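Local structure of trehalose-6-phosphate phosphatase (Cryptococcus neoformans, 5DX9) at residues 267-279 with 283-295. The protein belongs to the trehalose-phosphatase family of the HAD clan, with a magnesium ion bound in its Rossmann-like core domain. Residues are numbered along the deposited sequence; the frame is centred on the assembly and turned at random.
Sequences SKGVFATTVGPPA and LAGWHVTCPEEVV
Val-275 meets Val-294 at the apolar centre, CG2 to CG2 at 3.8 Å, the two side chains crossing at about a right angle. The other branch of Val-275, CG1, is set anti to the backbone N (chi1 -177°) and reaches the turn into helix 291-306, near the ring of Pro-291; a branched valine can thus touch both the helix and the turn before it. Thr-273 and Trp-286 share this face of the sheet with Val-275 and Val-288, Thr-273 CG2 lying 4.1 Å from Val-288 CG2. Toward the start of strand 270-275, the Phe-271 ring and the five-membered ring of Trp-286 run nearly parallel, 16° between planes, but slid apart with little overlap; Phe-11 of helix 8-17 meets Phe-271 edge-to-face.

The other face carries Thr-274 and His-287, both suited to mixed surroundings. Pro-278 CA sits over one face of the imidazole, 3.8 Å from its centroid, a CH-pi contact, and the apolar pyrrolidine ring brings CG to 3.4 Å from His-287 NE2, while His-287 ND1 is hydrogen-bonded to Thr-3 OG1. Thr-274 offers its methyl to His-287 CB and its hydroxyl to Lys-280 NZ, a hydrogen bond.

Between the faces, backbone hydrogen bonds such as Thr-274 N to Trp-286 O (3.0 Å) and Gly-276 N to Val-288 O (2.9 Å) join the parallel strands. Ala-272 O accepts a hydrogen bond from Trp-286 N (2.9 Å) and a weak one from Gly-285 N; the small Ala-284 fits closely beside this carbonyl.

At the polar edge a water donates to Val-270 O and accepts from Trp-286 NE1 (3.1 Å), in the indole plane, so tryptophan serves both ring and water. The chemistry thus implies an outermost strand held to the Rossmann-like sheet by backbone hydrogen bonds, with apolar contacts fastening its following helix on one face.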
ATOM      1  N   SER A 267     -16.825  -4.570  10.386  1.00 46.37           N
ATOM      2  CA  SER A 267     -16.236  -3.231  10.459  1.00 47.53           C
ATOM      3  C   SER A 267     -15.495  -2.975  11.767  1.00 47.67           C
ATOM      4  O   SER A 267     -14.462  -2.304  11.789  1.00 47.49           O
ATOM      5  CB  SER A 267     -17.317  -2.165  10.269  1.00 48.99           C
ATOM      6  OG  SER A 267     -18.011  -1.925  11.480  1.00 52.50           O
ATOM      7  N   LYS A 268     -16.026  -3.524  12.851  1.00 43.73           N
ATOM      8  CA  LYS A 268     -15.435  -3.354  14.169  1.00 45.18           C
ATOM      9  C   LYS A 268     -14.059  -4.016  14.232  1.00 45.84           C
ATOM     10  O   LYS A 268     -13.228  -3.669  15.072  1.00 44.65           O
ATOM     11  CB  LYS A 268     -16.369  -3.934  15.234  1.00 52.33           C
ATOM     12  CG  LYS A 268     -16.328  -3.235  16.578  1.00 51.78           C
ATOM     13  CD  LYS A 268     -17.457  -3.749  17.460  1.00 52.13           C
ATOM     14  CE  LYS A 268     -17.321  -3.273  18.893  1.00 48.53           C
ATOM     15  NZ  LYS A 268     -18.344  -3.909  19.772  1.00 50.84           N
ATOM     16  N   GLY A 269     -13.823  -4.961  13.327  1.00 44.92           N
ATOM     17  CA  GLY A 269     -12.553  -5.659  13.263  1.00 48.09           C
ATOM     18  C   GLY A 269     -11.519  -5.014  12.351  1.00 45.93           C
ATOM     19  O   GLY A 269     -10.382  -5.481  12.271  1.00 44.69           O
ATOM     20  N   VAL A 270     -11.906  -3.942  11.663  1.00 47.08           N
ATOM     21  CA  VAL A 270     -11.004  -3.278  10.720  1.00 43.56           C
ATOM     22  C   VAL A 270     -10.370  -2.042  11.350  1.00 44.06           C
ATOM     23  O   VAL A 270     -11.068  -1.112  11.762  1.00 42.34           O
ATOM     24  CB  VAL A 270     -11.731  -2.861   9.420  1.00 44.31           C
ATOM     25  CG1 VAL A 270     -10.773  -2.128   8.477  1.00 39.49           C
ATOM     26  CG2 VAL A 270     -12.342  -4.071   8.733  1.00 42.33           C
ATOM     27  N   PHE A 271      -9.045  -2.042  11.425  1.00 40.35           N
ATOM     28  CA  PHE A 271      -8.317  -0.908  11.976  1.00 41.41           C
ATOM     29  C   PHE A 271      -7.508  -0.188  10.897  1.00 41.21           C
ATOM     30  O   PHE A 271      -6.296  -0.380  10.776  1.00 40.35           O
ATOM     31  CB  PHE A 271      -7.409  -1.366  13.115  1.00 42.80           C
ATOM     32  CG  PHE A 271      -8.161  -1.822  14.336  1.00 44.75           C
ATOM     33  CD1 PHE A 271      -8.316  -0.978  15.424  1.00 43.52           C
ATOM     34  CD2 PHE A 271      -8.729  -3.084  14.386  1.00 46.25           C
ATOM     35  CE1 PHE A 271      -9.012  -1.392  16.547  1.00 47.90           C
ATOM     36  CE2 PHE A 271      -9.431  -3.502  15.507  1.00 46.54           C
ATOM     37  CZ  PHE A 271      -9.572  -2.653  16.587  1.00 43.63           C
ATOM     38  N   ALA A 272      -8.192   0.644  10.116  1.00 39.15           N
ATOM     39  CA  ALA A 272      -7.541   1.415   9.063  1.00 38.85           C
ATOM     40  C   ALA A 272      -6.899   2.663   9.650  1.00 40.32           C
ATOM     41  O   ALA A 272      -7.585   3.541  10.176  1.00 38.33           O
ATOM     42  CB  ALA A 272      -8.539   1.784   7.977  1.00 36.47           C
ATOM     43  N   THR A 273      -5.577   2.735   9.548  1.00 36.53           N
ATOM     44  CA  THR A 273      -4.818   3.783  10.208  1.00 37.32           C
ATOM     45  C   THR A 273      -3.976   4.590   9.224  1.00 39.46           C
ATOM     46  O   THR A 273      -3.112   4.049   8.531  1.00 38.72           O
ATOM     47  CB  THR A 273      -3.898   3.191  11.297  1.00 37.61           C
ATOM     48  OG1 THR A 273      -4.674   2.382  12.190  1.00 41.07           O
ATOM     49  CG2 THR A 273      -3.224   4.294  12.085  1.00 36.69           C
ATOM     50  N   THR A 274      -4.238   5.889   9.159  1.00 38.18           N
ATOM     51  CA  THR A 274      -3.393   6.778   8.382  1.00 37.75           C
ATOM     52  C   THR A 274      -2.278   7.314   9.265  1.00 39.72           C
ATOM     53  O   THR A 274      -2.434   7.408  10.480  1.00 36.72           O
ATOM     54  CB  THR A 274      -4.182   7.960   7.785  1.00 41.10           C
ATOM     55  OG1 THR A 274      -3.353   8.658   6.844  1.00 39.20           O
ATOM     56  CG2 THR A 274      -4.633   8.926   8.882  1.00 34.51           C
ATOM     57  N   VAL A 275      -1.146   7.648   8.652  1.00 39.69           N
ATOM     58  CA  VAL A 275      -0.079   8.334   9.368  1.00 41.07           C
ATOM     59  C   VAL A 275      -0.144   9.826   9.051  1.00 42.23           C
ATOM     60  O   VAL A 275      -0.054  10.234   7.891  1.00 42.16           O
ATOM     61  CB  VAL A 275       1.314   7.782   9.012  1.00 42.07           C
ATOM     62  CG1 VAL A 275       2.380   8.481   9.841  1.00 42.58           C
ATOM     63  CG2 VAL A 275       1.365   6.282   9.241  1.00 40.71           C
ATOM     64  N   GLY A 276      -0.313  10.629  10.095  1.00 41.87           N
ATOM     65  CA  GLY A 276      -0.495  12.061   9.961  1.00 44.57           C
ATOM     66  C   GLY A 276      -1.206  12.602  11.189  1.00 45.66           C
ATOM     67  O   GLY A 276      -1.435  11.861  12.145  1.00 41.60           O
ATOM     68  N   PRO A 277      -1.565  13.894  11.168  1.00 44.08           N
ATOM     69  CA  PRO A 277      -2.206  14.558  12.310  1.00 42.43           C
ATOM     70  C   PRO A 277      -3.704  14.279  12.406  1.00 41.95           C
ATOM     71  O   PRO A 277      -4.328  13.911  11.411  1.00 39.45           O
ATOM     72  CB  PRO A 277      -1.950  16.039  12.033  1.00 43.66           C
ATOM     73  CG  PRO A 277      -1.931  16.123  10.543  1.00 46.38           C
ATOM     74  CD  PRO A 277      -1.345  14.820  10.044  1.00 42.22           C
ATOM     75  N   PRO A 278      -4.272  14.453  13.608  1.00 40.89           N
ATOM     76  CA  PRO A 278      -5.700  14.265  13.888  1.00 40.10           C
ATOM     77  C   PRO A 278      -6.596  14.961  12.862  1.00 38.93           C
ATOM     78  O   PRO A 278      -7.643  14.434  12.492  1.00 41.32           O
ATOM     79  CB  PRO A 278      -5.868  14.897  15.273  1.00 40.93           C
ATOM     80  CG  PRO A 278      -4.522  14.753  15.910  1.00 41.23           C
ATOM     81  CD  PRO A 278      -3.522  14.889  14.800  1.00 40.13           C
ATOM     82  N   ALA A 279      -6.170  16.128  12.391  1.00 40.12           N
ATOM     83  CA  ALA A 279      -7.000  16.926  11.499  1.00 42.90           C
ATOM     84  C   ALA A 279      -6.991  16.387  10.071  1.00 43.94           C
ATOM     85  O   ALA A 279      -7.815  16.791   9.251  1.00 44.94           O
ATOM     86  CB  ALA A 279      -6.546  18.384  11.520  1.00 40.30           C
ATOM     87  N   LEU A 283      -9.957   8.393   4.771  1.00 40.09           N
ATOM     88  CA  LEU A 283     -10.971   7.345   4.815  1.00 38.75           C
ATOM     89  C   LEU A 283     -10.600   6.291   5.854  1.00 41.84           C
ATOM     90  O   LEU A 283     -11.348   5.341   6.086  1.00 42.28           O
ATOM     91  CB  LEU A 283     -11.147   6.700   3.443  1.00 38.05           C
ATOM     92  CG  LEU A 283     -11.795   7.580   2.375  1.00 40.79           C
ATOM     93  CD1 LEU A 283     -11.740   6.903   1.014  1.00 45.58           C
ATOM     94  CD2 LEU A 283     -13.233   7.902   2.759  1.00 46.24           C
ATOM     95  N   ALA A 284      -9.432   6.459   6.468  1.00 37.88           N
ATOM     96  CA  ALA A 284      -9.033   5.607   7.582  1.00 37.72           C
ATOM     97  C   ALA A 284      -9.912   5.902   8.790  1.00 39.72           C
ATOM     98  O   ALA A 284     -10.493   6.979   8.895  1.00 42.09           O
ATOM     99  CB  ALA A 284      -7.569   5.816   7.924  1.00 37.00           C
ATOM    100  N   GLY A 285     -10.019   4.940   9.697  1.00 41.71           N
ATOM    101  CA  GLY A 285     -10.803   5.134  10.901  1.00 39.71           C
ATOM    102  C   GLY A 285      -9.967   5.709  12.027  1.00 40.21           C
ATOM    103  O   GLY A 285     -10.509   6.261  12.983  1.00 39.82           O
ATOM    104  N   TRP A 286      -8.645   5.576  11.910  1.00 37.71           N
ATOM    105  CA  TRP A 286      -7.716   6.005  12.957  1.00 38.90           C
ATOM    106  C   TRP A 286      -6.505   6.747  12.398  1.00 39.44           C
ATOM    107  O   TRP A 286      -6.315   6.828  11.184  1.00 38.78           O
ATOM    108  CB  TRP A 286      -7.219   4.803  13.766  1.00 37.10           C
ATOM    109  CG  TRP A 286      -8.294   3.901  14.259  1.00 39.07           C
ATOM    110  CD1 TRP A 286      -8.804   2.809  13.620  1.00 41.20           C
ATOM    111  CD2 TRP A 286      -8.992   4.000  15.505  1.00 40.18           C
ATOM    112  NE1 TRP A 286      -9.783   2.226  14.386  1.00 41.08           N
ATOM    113  CE2 TRP A 286      -9.915   2.937  15.550  1.00 42.50           C
ATOM    114  CE3 TRP A 286      -8.932   4.890  16.581  1.00 43.02           C
ATOM    115  CZ2 TRP A 286     -10.767   2.737  16.632  1.00 44.40           C
ATOM    116  CZ3 TRP A 286      -9.779   4.688  17.655  1.00 40.90           C
ATOM    117  CH2 TRP A 286     -10.685   3.621  17.672  1.00 44.42           C
ATOM    118  N   HIS A 287      -5.674   7.270  13.297  1.00 36.38           N
ATOM    119  CA  HIS A 287      -4.407   7.865  12.894  1.00 39.35           C
ATOM    120  C   HIS A 287      -3.317   7.625  13.923  1.00 40.81           C
ATOM    121  O   HIS A 287      -3.585   7.315  15.088  1.00 40.91           O
ATOM    122  CB  HIS A 287      -4.545   9.375  12.659  1.00 39.01           C
ATOM    123  CG  HIS A 287      -4.505  10.193  13.916  1.00 40.83           C
ATOM    124  ND1 HIS A 287      -5.648  10.602  14.573  1.00 40.20           N
ATOM    125  CD2 HIS A 287      -3.464  10.674  14.634  1.00 41.63           C
ATOM    126  CE1 HIS A 287      -5.309  11.302  15.641  1.00 39.30           C
ATOM    127  NE2 HIS A 287      -3.993  11.362  15.705  1.00 42.99           N
ATOM    128  N   VAL A 288      -2.086   7.779  13.457  1.00 38.45           N
ATOM    129  CA  VAL A 288      -0.907   7.858  14.298  1.00 39.66           C
ATOM    130  C   VAL A 288      -0.032   8.947  13.686  1.00 40.81           C
ATOM    131  O   VAL A 288       0.028   9.072  12.463  1.00 42.20           O
ATOM    132  CB  VAL A 288      -0.163   6.517  14.374  1.00 45.71           C
ATOM    133  CG1 VAL A 288       1.243   6.715  14.909  1.00 49.23           C
ATOM    134  CG2 VAL A 288      -0.942   5.540  15.239  1.00 40.00           C
ATOM    135  N   THR A 289       0.618   9.753  14.518  1.00 39.13           N
ATOM    136  CA  THR A 289       1.311  10.935  14.011  1.00 43.80           C
ATOM    137  C   THR A 289       2.609  10.615  13.270  1.00 44.33           C
ATOM    138  O   THR A 289       2.959  11.298  12.308  1.00 44.49           O
ATOM    139  CB  THR A 289       1.632  11.924  15.145  1.00 46.43           C
ATOM    140  OG1 THR A 289       2.176  11.216  16.264  1.00 50.62           O
ATOM    141  CG2 THR A 289       0.374  12.650  15.580  1.00 47.01           C
ATOM    142  N   CYS A 290       3.309   9.577  13.712  1.00 47.79           N
ATOM    143  CA  CYS A 290       4.630   9.254  13.183  1.00 45.10           C
ATOM    144  C   CYS A 290       4.740   7.784  12.803  1.00 46.72           C
ATOM    145  O   CYS A 290       4.045   6.936  13.369  1.00 45.36           O
ATOM    146  CB  CYS A 290       5.710   9.604  14.212  1.00 44.53           C
ATOM    147  SG  CYS A 290       5.643  11.298  14.819  1.00 66.38           S
ATOM    148  N   PRO A 291       5.626   7.474  11.844  1.00 47.85           N
ATOM    149  CA  PRO A 291       5.878   6.080  11.474  1.00 44.48           C
ATOM    150  C   PRO A 291       6.413   5.306  12.669  1.00 44.87           C
ATOM    151  O   PRO A 291       6.124   4.122  12.820  1.00 42.50           O
ATOM    152  CB  PRO A 291       6.937   6.188  10.367  1.00 47.01           C
ATOM    153  CG  PRO A 291       6.873   7.609   9.902  1.00 44.17           C
ATOM    154  CD  PRO A 291       6.486   8.406  11.097  1.00 44.62           C
ATOM    155  N   GLU A 292       7.185   5.982  13.516  1.00 43.13           N
ATOM    156  CA  GLU A 292       7.781   5.343  14.680  1.00 44.39           C
ATOM    157  C   GLU A 292       6.709   4.829  15.640  1.00 47.60           C
ATOM    158  O   GLU A 292       6.891   3.798  16.287  1.00 48.05           O
ATOM    159  CB  GLU A 292       8.719   6.308  15.409  1.00 45.35           C
ATOM    160  CG  GLU A 292      10.022   6.613  14.669  1.00 49.17           C
ATOM    161  CD  GLU A 292       9.901   7.765  13.682  1.00 50.81           C
ATOM    162  OE1 GLU A 292       8.812   7.970  13.106  1.00 49.61           O
ATOM    163  OE2 GLU A 292      10.908   8.475  13.484  1.00 59.07           O
ATOM    164  N   GLU A 293       5.595   5.550  15.729  1.00 45.42           N
ATOM    165  CA  GLU A 293       4.511   5.154  16.623  1.00 47.71           C
ATOM    166  C   GLU A 293       3.757   3.960  16.051  1.00 44.84           C
ATOM    167  O   GLU A 293       3.179   3.168  16.795  1.00 45.27           O
ATOM    168  CB  GLU A 293       3.547   6.319  16.868  1.00 43.46           C
ATOM    169  CG  GLU A 293       4.162   7.517  17.577  1.00 48.54           C
ATOM    170  CD  GLU A 293       3.130   8.579  17.934  1.00 56.47           C
ATOM    171  OE1 GLU A 293       1.925   8.357  17.683  1.00 53.71           O
ATOM    172  OE2 GLU A 293       3.523   9.636  18.472  1.00 61.11           O
ATOM    173  N   VAL A 294       3.760   3.836  14.728  1.00 43.46           N
ATOM    174  CA  VAL A 294       3.162   2.674  14.090  1.00 42.57           C
ATOM    175  C   VAL A 294       3.904   1.416  14.520  1.00 46.47           C
ATOM    176  O   VAL A 294       3.289   0.392  14.815  1.00 43.60           O
ATOM    177  CB  VAL A 294       3.189   2.774  12.556  1.00 44.13           C
ATOM    178  CG1 VAL A 294       2.786   1.446  11.943  1.00 42.97           C
ATOM    179  CG2 VAL A 294       2.269   3.885  12.077  1.00 43.59           C
ATOM    180  N   VAL A 295       5.229   1.506  14.562  1.00 45.55           N
ATOM    181  CA  VAL A 295       6.063   0.379  14.967  1.00 47.83           C
ATOM    182  C   VAL A 295       5.945   0.100  16.459  1.00 46.10           C
ATOM    183  O   VAL A 295       5.764  -1.045  16.868  1.00 47.50           O
ATOM    184  CB  VAL A 295       7.543   0.619  14.624  1.00 48.28           C
ATOM    185  CG1 VAL A 295       8.415  -0.465  15.247  1.00 46.76           C
ATOM    186  CG2 VAL A 295       7.731   0.671  13.118  1.00 47.61           C
TER
HETATM  187  O   HOH W   1     -11.944   0.112  13.979  1.00 47.53           O